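Side-chain contacts in relik capsid n-terminal domain (Oryctolagus cuniculus, PDB 2XGU), which probably builds the outer layer of the mature viral capsid shell around the viral genome, as the corresponding domain does in other lentiviruses: residues T38-I43 and V50-L55; V95-D100 and G114-D119; K74-A79 and L129-E134; G30-A35 and A63-L68; Q101-G106 and R125-E130. One frame throughout, in Å; residues are numbered along the deposited sequence. Where two conformers were deposited one is given.

Interaction 1 of 5, residues T38-I43 and V50-L55; sequences TYFGVI and VDINML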
# COMPACT_ATOMS: atom_id res chain seq x y z
N THR A 38 -0.32 3.48 10.50
CA THR A 38 -0.98 4.77 10.42
C THR A 38 -0.07 5.92 10.91
O THR A 38 0.02 6.97 10.29
CB THR A 38 -2.24 4.75 11.27
OG1 THR A 38 -3.14 3.77 10.72
CG2 THR A 38 -2.92 6.11 11.29
N TYR A 39 0.61 5.68 12.02
CA TYR A 39 1.54 6.67 12.57
C TYR A 39 2.63 7.03 11.56
O TYR A 39 2.90 8.22 11.33
CB TYR A 39 2.16 6.11 13.86
CG TYR A 39 3.04 7.06 14.68
CD1 TYR A 39 2.58 7.58 15.88
CD2 TYR A 39 4.33 7.38 14.27
CE1 TYR A 39 3.36 8.42 16.66
CE2 TYR A 39 5.13 8.24 15.06
CZ TYR A 39 4.63 8.74 16.24
OH TYR A 39 5.41 9.57 17.02
N PHE A 40 3.23 6.03 10.92
CA PHE A 40 4.21 6.32 9.90
C PHE A 40 3.60 7.15 8.76
O PHE A 40 4.23 8.09 8.24
CB PHE A 40 4.85 5.04 9.36
CG PHE A 40 6.05 5.29 8.48
CD1 PHE A 40 7.29 5.53 9.03
CD2 PHE A 40 5.90 5.33 7.11
CE1 PHE A 40 8.39 5.78 8.22
CE2 PHE A 40 6.99 5.58 6.29
CZ PHE A 40 8.22 5.80 6.85
N GLY A 41 2.38 6.80 8.34
CA GLY A 41 1.71 7.56 7.30
C GLY A 41 1.57 9.04 7.65
O GLY A 41 1.82 9.91 6.83
N VAL A 42 1.17 9.32 8.88
CA VAL A 42 0.97 10.69 9.35
C VAL A 42 2.29 11.48 9.38
O VAL A 42 2.38 12.61 8.88
CB VAL A 42 0.28 10.71 10.75
CG1 VAL A 42 0.25 12.12 11.32
CG2 VAL A 42 -1.14 10.13 10.67
N ILE A 43 3.34 10.89 9.97
CA ILE A 43 4.57 11.65 10.16
C ILE A 43 5.38 11.85 8.88
O ILE A 43 6.18 12.80 8.79
CB ILE A 43 5.49 11.04 11.25
CG1 ILE A 43 6.06 9.69 10.81
CG2 ILE A 43 4.76 10.95 12.59
CD1 ILE A 43 7.13 9.17 11.75
N VAL A 50 15.56 10.20 1.64
CA VAL A 50 16.61 10.12 2.65
C VAL A 50 16.03 10.15 4.08
O VAL A 50 16.46 9.38 4.95
CB VAL A 50 17.66 11.23 2.47
CG1 VAL A 50 18.64 11.26 3.64
CG2 VAL A 50 18.43 11.02 1.15
N ASP A 51 15.06 11.02 4.32
CA ASP A 51 14.36 11.07 5.60
C ASP A 51 13.69 9.72 5.92
O ASP A 51 13.73 9.25 7.05
CB ASP A 51 13.24 12.12 5.56
CG ASP A 51 13.76 13.54 5.41
OD1 ASP A 51 14.88 13.85 5.82
OD2 ASP A 51 12.99 14.40 4.88
N ILE A 52 13.03 9.13 4.92
CA ILE A 52 12.33 7.87 5.13
C ILE A 52 13.32 6.77 5.50
O ILE A 52 13.07 5.99 6.41
CB ILE A 52 11.54 7.49 3.87
CG1 ILE A 52 10.33 8.42 3.73
CG2 ILE A 52 11.10 6.01 3.93
CD1 ILE A 52 9.65 8.37 2.38
N ASN A 53 14.43 6.70 4.78
CA ASN A 53 15.42 5.67 5.05
C ASN A 53 16.06 5.88 6.41
O ASN A 53 16.40 4.92 7.08
CB ASN A 53 16.47 5.64 3.94
CG ASN A 53 15.88 5.15 2.64
OD1 ASN A 53 14.88 4.42 2.66
ND2 ASN A 53 16.47 5.54 1.52
N MET A 54 16.18 7.14 6.82
CA MET A 54 16.73 7.46 8.12
C MET A 54 15.87 6.80 9.20
O MET A 54 16.38 6.12 10.11
CB MET A 54 16.74 8.98 8.28
CG MET A 54 17.99 9.54 8.87
SD MET A 54 18.07 9.00 10.56
CE MET A 54 16.40 9.24 11.09
N LEU A 55 14.56 6.99 9.13
CA LEU A 55 13.69 6.45 10.17
C LEU A 55 13.65 4.93 10.12
O LEU A 55 13.60 4.28 11.17
CB LEU A 55 12.27 7.02 10.08
CG LEU A 55 12.03 8.38 10.75
CD1 LEU A 55 10.55 8.65 10.82
CD2 LEU A 55 12.63 8.44 12.14

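Interaction 2 of 5, residues V95-D100 and G114-D119; sequences VPLTSD and GPRFAD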
# COMPACT_ATOMS: atom_id res chain seq x y z
N VAL A 95 13.13 14.35 -16.68
CA VAL A 95 13.67 13.00 -16.78
C VAL A 95 13.12 12.13 -15.66
O VAL A 95 13.27 12.46 -14.48
CB VAL A 95 15.21 13.00 -16.74
CG1 VAL A 95 15.77 13.58 -18.03
CG2 VAL A 95 15.71 13.79 -15.54
N PRO A 96 12.45 11.02 -16.03
CA PRO A 96 11.93 10.01 -15.11
C PRO A 96 13.08 9.28 -14.43
O PRO A 96 14.21 9.31 -14.92
CB PRO A 96 11.19 9.03 -16.04
CG PRO A 96 10.93 9.78 -17.27
CD PRO A 96 12.06 10.75 -17.43
N LEU A 97 12.80 8.62 -13.31
CA LEU A 97 13.88 8.16 -12.46
C LEU A 97 13.97 6.64 -12.33
O LEU A 97 13.00 5.93 -12.58
CB LEU A 97 13.75 8.80 -11.08
CG LEU A 97 13.84 10.33 -11.11
CD1 LEU A 97 13.35 10.93 -9.81
CD2 LEU A 97 15.25 10.79 -11.42
N THR A 98 15.16 6.16 -11.97
CA THR A 98 15.34 4.74 -11.68
C THR A 98 14.82 4.44 -10.28
O THR A 98 14.62 5.35 -9.46
CB THR A 98 16.83 4.34 -11.70
OG1 THR A 98 17.50 4.97 -10.61
CG2 THR A 98 17.50 4.74 -13.02
N SER A 99 14.63 3.17 -9.97
CA SER A 99 14.20 2.83 -8.62
C SER A 99 15.23 3.25 -7.58
O SER A 99 14.86 3.65 -6.47
CB SER A 99 13.82 1.35 -8.47
OG SER A 99 14.95 0.51 -8.48
N ASP A 100 16.52 3.17 -7.92
CA ASP A 100 17.56 3.56 -6.95
C ASP A 100 17.37 5.03 -6.59
O ASP A 100 17.41 5.41 -5.42
CB ASP A 100 18.96 3.34 -7.52
CG ASP A 100 19.49 1.92 -7.29
OD1 ASP A 100 18.88 1.15 -6.53
OD2 ASP A 100 20.54 1.59 -7.89
N GLY A 114 15.54 18.26 -3.47
CA GLY A 114 15.40 19.11 -4.64
C GLY A 114 14.18 18.81 -5.49
O GLY A 114 13.59 17.74 -5.39
N PRO A 115 13.79 19.77 -6.34
CA PRO A 115 12.61 19.64 -7.21
C PRO A 115 12.67 18.41 -8.11
O PRO A 115 11.61 17.85 -8.41
CB PRO A 115 12.67 20.91 -8.07
CG PRO A 115 13.37 21.90 -7.22
CD PRO A 115 14.39 21.12 -6.44
N ARG A 116 13.86 18.00 -8.53
CA ARG A 116 14.01 16.84 -9.40
C ARG A 116 13.42 15.59 -8.76
O ARG A 116 13.04 14.64 -9.46
CB ARG A 116 15.49 16.61 -9.73
CG ARG A 116 15.74 15.44 -10.66
CD ARG A 116 17.23 15.18 -10.89
NE ARG A 116 17.44 14.08 -11.83
CZ ARG A 116 18.57 13.38 -11.92
NH1 ARG A 116 19.59 13.65 -11.12
NH2 ARG A 116 18.67 12.39 -12.81
N PHE A 117 13.35 15.58 -7.43
CA PHE A 117 12.90 14.41 -6.69
C PHE A 117 11.57 14.61 -5.95
O PHE A 117 11.19 13.77 -5.14
CB PHE A 117 14.01 13.96 -5.72
CG PHE A 117 15.27 13.52 -6.40
CD1 PHE A 117 15.35 12.27 -6.99
CD2 PHE A 117 16.37 14.36 -6.46
CE1 PHE A 117 16.51 11.87 -7.64
CE2 PHE A 117 17.53 13.96 -7.09
CZ PHE A 117 17.60 12.71 -7.68
N ALA A 118 10.85 15.68 -6.26
CA ALA A 118 9.59 15.99 -5.57
C ALA A 118 8.54 14.90 -5.76
O ALA A 118 7.96 14.40 -4.79
CB ALA A 118 9.06 17.34 -6.02
N ASP A 119 8.26 14.55 -7.01
CA ASP A 119 7.37 13.44 -7.26
C ASP A 119 7.98 12.12 -6.75
O ASP A 119 7.26 11.26 -6.23
CB ASP A 119 7.01 13.34 -8.74
CG ASP A 119 6.10 12.18 -9.05
OD1 ASP A 119 4.97 12.16 -8.51
OD2 ASP A 119 6.53 11.29 -9.79

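Interaction 3 of 5, residues K74-A79 and L129-E134; sequences KEKAIA and LEALQE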
# COMPACT_ATOMS: atom_id res chain seq x y z
N LYS A 74 11.77 -3.91 -2.25
CA LYS A 74 12.67 -4.37 -3.30
C LYS A 74 11.89 -4.94 -4.47
O LYS A 74 12.25 -4.74 -5.62
CB LYS A 74 13.66 -5.41 -2.76
CG LYS A 74 14.78 -4.79 -1.95
CD LYS A 74 15.77 -5.83 -1.48
CE LYS A 74 16.79 -5.23 -0.52
NZ LYS A 74 17.74 -6.25 0.01
N GLU A 75 10.81 -5.65 -4.16
CA GLU A 75 9.98 -6.24 -5.20
C GLU A 75 9.35 -5.15 -6.07
O GLU A 75 9.29 -5.28 -7.29
CB GLU A 75 8.89 -7.15 -4.60
CG GLU A 75 9.44 -8.38 -3.90
CD GLU A 75 8.36 -9.16 -3.16
OE1 GLU A 75 7.17 -8.81 -3.31
OE2 GLU A 75 8.71 -10.11 -2.43
N LYS A 76 8.90 -4.07 -5.43
CA LYS A 76 8.35 -2.92 -6.16
C LYS A 76 9.40 -2.25 -7.03
O LYS A 76 9.11 -1.82 -8.15
CB LYS A 76 7.79 -1.88 -5.19
CG LYS A 76 6.62 -2.36 -4.35
CD LYS A 76 6.14 -1.24 -3.42
CE LYS A 76 5.14 -1.74 -2.40
NZ LYS A 76 3.97 -2.40 -3.05
N ALA A 77 10.62 -2.16 -6.51
CA ALA A 77 11.71 -1.52 -7.23
C ALA A 77 12.07 -2.36 -8.46
O ALA A 77 12.29 -1.83 -9.54
CB ALA A 77 12.91 -1.35 -6.32
N ILE A 78 12.14 -3.68 -8.28
CA ILE A 78 12.41 -4.59 -9.40
C ILE A 78 11.33 -4.47 -10.48
O ILE A 78 11.64 -4.38 -11.67
CB ILE A 78 12.54 -6.05 -8.92
CG1 ILE A 78 13.77 -6.18 -8.02
CG2 ILE A 78 12.63 -7.00 -10.11
CD1 ILE A 78 13.93 -7.53 -7.37
N ALA A 79 10.07 -4.43 -10.07
CA ALA A 79 8.97 -4.26 -11.01
C ALA A 79 9.07 -2.92 -11.74
O ALA A 79 8.86 -2.84 -12.96
CB ALA A 79 7.64 -4.38 -10.29
N LEU A 129 4.73 2.71 2.43
CA LEU A 129 3.45 2.50 3.08
C LEU A 129 2.72 1.28 2.52
O LEU A 129 2.12 0.50 3.27
CB LEU A 129 2.59 3.79 3.05
CG LEU A 129 3.06 4.82 4.10
CD1 LEU A 129 2.59 6.24 3.81
CD2 LEU A 129 2.61 4.39 5.51
N GLU A 130 2.78 1.07 1.20
CA GLU A 130 2.20 -0.14 0.63
C GLU A 130 2.86 -1.39 1.22
O GLU A 130 2.18 -2.35 1.56
CB GLU A 130 2.30 -0.13 -0.89
CG GLU A 130 1.39 0.95 -1.48
CD GLU A 130 1.54 1.10 -2.97
OE1 GLU A 130 2.48 0.52 -3.53
OE2 GLU A 130 0.69 1.79 -3.57
N ALA A 131 4.18 -1.37 1.35
CA ALA A 131 4.91 -2.51 1.88
C ALA A 131 4.51 -2.80 3.33
O ALA A 131 4.26 -3.94 3.70
CB ALA A 131 6.41 -2.30 1.76
N LEU A 132 4.46 -1.75 4.14
CA LEU A 132 4.00 -1.90 5.53
C LEU A 132 2.59 -2.47 5.60
O LEU A 132 2.31 -3.42 6.35
CB LEU A 132 4.08 -0.57 6.27
CG LEU A 132 5.48 -0.07 6.57
CD1 LEU A 132 5.46 1.41 6.91
CD2 LEU A 132 6.03 -0.89 7.73
N GLN A 133 1.68 -1.89 4.81
CA GLN A 133 0.29 -2.32 4.80
C GLN A 133 0.16 -3.79 4.44
O GLN A 133 -0.67 -4.51 5.02
CB GLN A 133 -0.47 -1.46 3.79
CG GLN A 133 -1.86 -0.97 4.19
CD GLN A 133 -1.89 -0.11 5.44
OE1 GLN A 133 -2.19 -0.60 6.52
NE2 GLN A 133 -1.61 1.19 5.30
N GLU A 134 0.97 -4.25 3.49
CA GLU A 134 0.93 -5.64 3.03
C GLU A 134 1.53 -6.62 4.05
O GLU A 134 1.35 -7.83 3.93
CB GLU A 134 1.58 -5.77 1.64
CG GLU A 134 0.80 -5.00 0.56
CD GLU A 134 1.63 -4.62 -0.67
OE1 GLU A 134 2.68 -5.25 -0.92
OE2 GLU A 134 1.22 -3.67 -1.40
O HOH W 1 3.71 -1.47 -5.40

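Interaction 4 of 5, residues G30-A35 and A63-L68; sequences GLTHPA and AAEKQL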
# COMPACT_ATOMS: atom_id res chain seq x y z
N GLY A 30 4.95 -2.28 18.02
CA GLY A 30 5.44 -3.10 16.93
C GLY A 30 5.47 -2.38 15.59
O GLY A 30 4.65 -1.51 15.31
N LEU A 31 6.42 -2.76 14.74
CA LEU A 31 6.65 -2.07 13.48
C LEU A 31 5.47 -2.18 12.50
O LEU A 31 5.13 -1.21 11.82
CB LEU A 31 7.92 -2.60 12.82
CG LEU A 31 8.27 -2.02 11.45
CD1 LEU A 31 8.53 -0.52 11.57
CD2 LEU A 31 9.47 -2.75 10.86
N THR A 32 4.84 -3.35 12.45
CA THR A 32 3.77 -3.58 11.47
C THR A 32 2.40 -3.70 12.13
O THR A 32 1.44 -4.19 11.53
CB THR A 32 4.04 -4.85 10.63
OG1 THR A 32 4.29 -5.96 11.49
CG2 THR A 32 5.26 -4.64 9.72
N HIS A 33 2.31 -3.27 13.38
CA HIS A 33 1.03 -3.13 14.05
C HIS A 33 0.25 -2.05 13.29
O HIS A 33 0.84 -1.05 12.87
CB HIS A 33 1.24 -2.69 15.49
CG HIS A 33 -0.01 -2.63 16.30
ND1 HIS A 33 -0.85 -1.54 16.30
CD2 HIS A 33 -0.56 -3.54 17.14
CE1 HIS A 33 -1.87 -1.78 17.10
NE2 HIS A 33 -1.72 -2.98 17.63
N PRO A 34 -1.06 -2.23 13.11
CA PRO A 34 -1.84 -1.25 12.34
C PRO A 34 -1.67 0.20 12.82
O PRO A 34 -1.52 1.10 12.00
CB PRO A 34 -3.29 -1.71 12.54
CG PRO A 34 -3.18 -3.15 12.80
CD PRO A 34 -1.90 -3.36 13.55
N ALA A 35 -1.69 0.43 14.14
CA ALA A 35 -1.52 1.79 14.63
C ALA A 35 -0.17 2.39 14.25
O ALA A 35 -0.05 3.60 14.05
CB ALA A 35 -1.70 1.83 16.14
N ALA A 63 13.55 -7.57 13.30
CA ALA A 63 14.34 -7.96 12.13
C ALA A 63 13.51 -8.73 11.11
O ALA A 63 13.62 -8.48 9.91
CB ALA A 63 15.55 -8.77 12.56
N ALA A 64 12.70 -9.67 11.58
CA ALA A 64 11.87 -10.49 10.69
C ALA A 64 10.85 -9.62 9.97
O ALA A 64 10.72 -9.69 8.74
CB ALA A 64 11.17 -11.57 11.49
N GLU A 65 10.12 -8.82 10.74
CA GLU A 65 9.10 -7.94 10.18
C GLU A 65 9.74 -6.92 9.26
O GLU A 65 9.26 -6.70 8.15
CB GLU A 65 8.34 -7.20 11.29
CG GLU A 65 7.44 -8.07 12.15
CD GLU A 65 8.20 -8.81 13.22
OE1 GLU A 65 9.44 -8.63 13.31
OE2 GLU A 65 7.57 -9.57 13.99
N LYS A 66 10.81 -6.30 9.72
CA LYS A 66 11.46 -5.29 8.91
C LYS A 66 11.96 -5.90 7.61
O LYS A 66 11.81 -5.32 6.55
CB LYS A 66 12.61 -4.61 9.67
CG LYS A 66 13.04 -3.30 9.04
CD LYS A 66 14.43 -2.87 9.46
CE LYS A 66 14.44 -2.30 10.86
NZ LYS A 66 15.64 -1.44 11.05
N GLN A 67 12.54 -7.10 7.69
CA GLN A 67 13.02 -7.77 6.49
C GLN A 67 11.90 -8.05 5.50
O GLN A 67 12.10 -7.95 4.30
CB GLN A 67 13.75 -9.07 6.85
CG GLN A 67 14.49 -9.70 5.68
N LEU A 68 10.71 -8.40 6.00
CA LEU A 68 9.59 -8.66 5.11
C LEU A 68 9.17 -7.35 4.41
O LEU A 68 8.85 -7.35 3.22
CB LEU A 68 8.41 -9.25 5.88

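Interaction 5 of 5, residues Q101-G106 and R125-E130; sequences QIRGIG and RTWVLE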
# COMPACT_ATOMS: atom_id res chain seq x y z
N GLN A 101 17.12 5.86 -7.60
CA GLN A 101 16.90 7.29 -7.39
C GLN A 101 15.63 7.54 -6.58
O GLN A 101 15.60 8.39 -5.69
CB GLN A 101 16.83 8.02 -8.73
CG GLN A 101 18.17 8.07 -9.47
CD GLN A 101 18.08 8.71 -10.84
OE1 GLN A 101 18.81 9.66 -11.14
NE2 GLN A 101 17.19 8.20 -11.67
N ILE A 102 14.56 6.82 -6.91
CA ILE A 102 13.31 6.95 -6.16
C ILE A 102 13.51 6.60 -4.68
O ILE A 102 12.98 7.29 -3.80
CB ILE A 102 12.18 6.13 -6.83
CG1 ILE A 102 11.79 6.77 -8.16
CG2 ILE A 102 10.97 6.00 -5.92
CD1 ILE A 102 11.11 5.80 -9.11
N ARG A 103 14.32 5.58 -4.41
CA ARG A 103 14.61 5.13 -3.04
C ARG A 103 15.67 5.98 -2.32
O ARG A 103 16.01 5.70 -1.17
CB ARG A 103 15.09 3.67 -3.07
CG ARG A 103 14.06 2.65 -3.55
CD ARG A 103 14.70 1.29 -3.87
NE ARG A 103 15.16 0.61 -2.67
CZ ARG A 103 15.89 -0.50 -2.67
NH1 ARG A 103 16.25 -1.06 -3.82
NH2 ARG A 103 16.26 -1.04 -1.52
N GLY A 104 16.20 6.99 -3.00
CA GLY A 104 17.19 7.89 -2.42
C GLY A 104 18.60 7.34 -2.28
O GLY A 104 19.41 7.86 -1.51
N ILE A 105 18.91 6.30 -3.04
CA ILE A 105 20.21 5.66 -2.94
C ILE A 105 21.30 6.52 -3.58
O ILE A 105 21.20 6.90 -4.74
CB ILE A 105 20.19 4.28 -3.60
CG1 ILE A 105 19.21 3.37 -2.85
CG2 ILE A 105 21.59 3.66 -3.61
CD1 ILE A 105 18.99 2.01 -3.49
N GLY A 106 22.32 6.85 -2.79
CA GLY A 106 23.41 7.68 -3.26
C GLY A 106 23.09 9.16 -3.32
O GLY A 106 23.83 9.93 -3.93
N ARG A 125 7.46 7.14 -0.66
CA ARG A 125 6.60 7.05 0.51
C ARG A 125 5.44 6.10 0.25
O ARG A 125 5.10 5.29 1.11
CB ARG A 125 6.10 8.44 0.92
CG ARG A 125 5.06 8.42 2.03
CD ARG A 125 4.63 9.84 2.40
NE ARG A 125 3.55 9.82 3.39
CZ ARG A 125 2.26 9.66 3.10
NH1 ARG A 125 1.87 9.55 1.83
NH2 ARG A 125 1.36 9.62 4.08
N THR A 126 4.84 6.21 -0.93
CA THR A 126 3.79 5.28 -1.34
C THR A 126 4.26 3.83 -1.32
O THR A 126 3.59 2.97 -0.76
CB THR A 126 3.25 5.67 -2.73
OG1 THR A 126 2.53 6.90 -2.61
CG2 THR A 126 2.34 4.58 -3.29
N TRP A 127 5.43 3.54 -1.90
CA TRP A 127 5.98 2.19 -1.86
C TRP A 127 6.17 1.67 -0.43
O TRP A 127 5.82 0.53 -0.13
CB TRP A 127 7.35 2.14 -2.57
CG TRP A 127 7.30 2.27 -4.06
CD1 TRP A 127 6.19 2.41 -4.84
CD2 TRP A 127 8.42 2.29 -4.96
NE1 TRP A 127 6.55 2.51 -6.17
CE2 TRP A 127 7.91 2.44 -6.27
CE3 TRP A 127 9.80 2.19 -4.78
CZ2 TRP A 127 8.74 2.50 -7.39
CZ3 TRP A 127 10.63 2.25 -5.89
CH2 TRP A 127 10.09 2.39 -7.18
N VAL A 128 6.73 2.50 0.44
CA VAL A 128 7.00 2.08 1.81
C VAL A 128 5.70 1.81 2.57
O VAL A 128 5.56 0.79 3.26
CB VAL A 128 7.86 3.13 2.54
CG1 VAL A 128 8.07 2.76 4.00
CG2 VAL A 128 9.22 3.26 1.85
N LEU A 129 4.73 2.71 2.43
CA LEU A 129 3.45 2.50 3.08
C LEU A 129 2.72 1.28 2.52
O LEU A 129 2.12 0.50 3.27
CB LEU A 129 2.59 3.79 3.05
CG LEU A 129 3.06 4.82 4.10
CD1 LEU A 129 2.59 6.24 3.81
CD2 LEU A 129 2.61 4.39 5.51
N GLU A 130 2.78 1.07 1.20
CA GLU A 130 2.20 -0.14 0.63
C GLU A 130 2.86 -1.39 1.22
O GLU A 130 2.18 -2.35 1.56
CB GLU A 130 2.30 -0.13 -0.89
CG GLU A 130 1.39 0.95 -1.48
CD GLU A 130 1.54 1.10 -2.97
OE1 GLU A 130 2.48 0.52 -3.53
OE2 GLU A 130 0.69 1.79 -3.57

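Interaction 1 of 5, residues T38-I43 and V50-L55
Purely aliphatic contact comes from I43 and L55, which reach for each other tip to tip, CD1 of I43 lying 3.6 Å from CD1 of L55. CG1 of I43 takes the crowded position between its backbone N and carbonyl carbon (chi1 67°), and from there the extended branch carries CD1 across to the other helix. The same methyl of L55 also approaches F40 CE1 obliquely, at a looser 4.4 Å. Aromatic contact belongs to F40. With CG swung anti to the backbone N (chi1 -170°), its ring reaches forward far enough that CZ meets CG2 of I52 at 4.1 Å. That methyl arrives at the rim of the ring, near its plane, and the two side chains stand at about a right angle. The helices involved, 34-43 and 49-57, are consecutive in the capsid N-terminal domain and run roughly antiparallel, 147° between the short axes. At 12.4 Å their axes are too far apart for backbones to meet, and long side chains fill the gap. W22 adds a second ring beside F40, while V128 and L129 of helix 118-134 also pack on F40. Polar contacts lie to the side: D51 OD1 accepts a hydrogen bond from Y11 OH of the N-terminal beta-hairpin, a feature of mature retroviral capsids, and the D51 side chain touches P1.

Interaction 2 of 5, residues V95-D100 and G114-D119
L97 points its side chain at F117 and R116, and its two methyls divide the work. CD1 comes up obliquely to the phenyl ring, 3.7 Å from CD1 of F117, the two side chains standing at about a right angle; the same methyl rests 3.7 Å from the carbonyl O of R116. CD2 turns to the guanidinium instead and lies 4.0 Å from R116 NE. R116 can meet it because its chain is stretched out from CG to NE, with CG anti to the backbone N (chi1 -179°). The first part of that chain covers F117, R116 CG standing 4.2 Å above one ring face and displaced toward the rim. V95 CG2 approaches the same NE of R116 at 4.1 Å. L97 and V95 belong to the long loop between helices 63-83 and 99-102, which probably corresponds to the cyclophilin-binding loop of lentiviral capsids; the contact holds its returning end against the turn that leads into helix 118-134. No hydrogen bond crosses. The polar end of the arginine is thus what lies against the methyls of L97 and V95, while its chain packs on F117. Covered by those two residues, NE has no partner in the model, a probable cost set against the apolar contact of L97 with F117.

Interaction 3 of 5, residues K74-A79 and L129-E134
K76 lays its aliphatic chain across helix 118-134, and the tight half of the contact is hydrocarbon. CE settles 3.6 Å from CB of E130 and 3.9 Å from the backbone N of A131, with the A131 methyl a little farther off; W127 O also lies close beside CE. The lysine is extended as far as CE, then bends at its last torsion (chi4 -56°), which turns NZ toward the two carboxylates. Helices 63-83 and 118-134 are two long helices of the capsid N-terminal fold; the axes of segments 74-79 and 129-134 approach to 11.0 Å, at 131° between their directions, so a long side chain is needed to span between them.

The polar half is looser. NZ forms salt bridges with OE1 of E130 at 3.3 Å and with OE2 of E134 at 3.4 Å, both weak as hydrogen bonds. E134, one helical turn beyond E130, and K76 reach for each other from opposite directions, while E130 crosses the lysine obliquely. A water joins the group, lying 3.0 Å from E130 OE1; its spacing from NZ is so short that this leg of the bridge is doubtful. The second subunit closes in as well: its E130 OE2 makes a long, weak ion pair with K76 NZ, and E130 OE2 comes close to E134 OE2 of the neighbouring subunit, and the other way round.

One ammonium group thus serves two carboxylates of its own chain without a short bond to either. It probably offsets part of their repulsion, and the gathering of like charges at the subunit boundary may favour a proton on one of these glutamates.

Interaction 4 of 5, residues G30-A35 and A63-L68
Next to L31 and T32, which touch E65 and K66, the imidazole of H33 has its own chain on one face and at one edge: CD of P34 stands 3.4 Å above the face, displaced toward the rim, and CA of A35 lies in the plane at the edge. ND1 accepts from the backbone N of A35 at 3.0 Å, the donor sitting 25° out of the ring plane and the bond bent to 145°. This is an N-cap, H33 closing the start of helix 34-43, and it uses ND1 as acceptor, so a neutral ring would carry its proton on NE2. G30, with positive phi, ends helix 16-29, so 30-33 forms the short turn linking helices 16-29 and 34-43 of the capsid fold, and it rests on the first turns of helix 63-83.

No hydrogen bond crosses to that helix; the contact is van der Waals, mostly carbon, with the T32 hydroxyl oxygen against the E65 side chain. L31 sends CD2 against the backbone of K66, 3.8 Å from its CA and equally near its CB. Its CG lies opposite the backbone N (chi1 177°), which directs the branch at the helix. W22 and V26 of helix 16-29 also pack on this leucine. T32 is tied through its backbone to R137 near the C-terminus.

The charged ends lead off. E65 folds back at chi2, carrying its carboxylate away from the turn, while K66 NZ donates to the carbonyl O atoms of T59 and L56. What E65 leaves facing the turn is its methylene: CG, 3.8 Å from OG1 of T32.

Interaction 5 of 5, residues Q101-G106 and R125-E130
The carbonyl O of R103 takes a hydrogen bond from N53 ND2, linking the end of helix 99-102 to helix 49-57, while R103 and its neighbour I102 lean on the W127 indole. I102 carries most of the contact. Its CG2 lies over one face of the six-membered ring, 4.0 Å from the centroid and 22° off the normal, a CH-pi contact; with CG2 anti to the backbone N, that methyl is the branch aimed at the indole. CD1 of the same side chain reaches CH2 of W127 at 4.0 Å. R103 comes from another direction: its CG sits near the ring plane, 4.2 Å from CZ3 of W127. Its guanidinium is turned 53° from the indole, and I105 CD1 lies over one face of that guanidinium. G104, at positive phi, ends the helix in a Schellman motif. W127 belongs to helix 118-134, the last helix of the domain, and W80 of helix 63-83 meets it edge-to-face. No hydrogen bond joins the two segments, so the attraction is probably dispersion, with a modest contribution from methyl hydrogens facing the electron-rich indole, and the arginine contributes methylene here, not charge.

How the interactions relate
Interactions 2, 3 and 5 share helix 118-134, and 3 and 5 have L129 and E130 in common, their centres about 9 Å apart. Interaction 4, with interaction 1 nested inside it, closes before the other three open; interaction 2 is nested inside 3, and its segments alternate with those of 5, about 10 Å away. Interactions 1 and 4 join the early helices to each other and to helix 63-83. They meet helix 118-134 by packing, with a probable hydrogen bond from R125 NH2 to G41 O beside interaction 1. Interactions 2 and 4, about 27 Å apart between centres, lie on opposite sides of the chain's centre. Helix 118-134 also faces the second subunit.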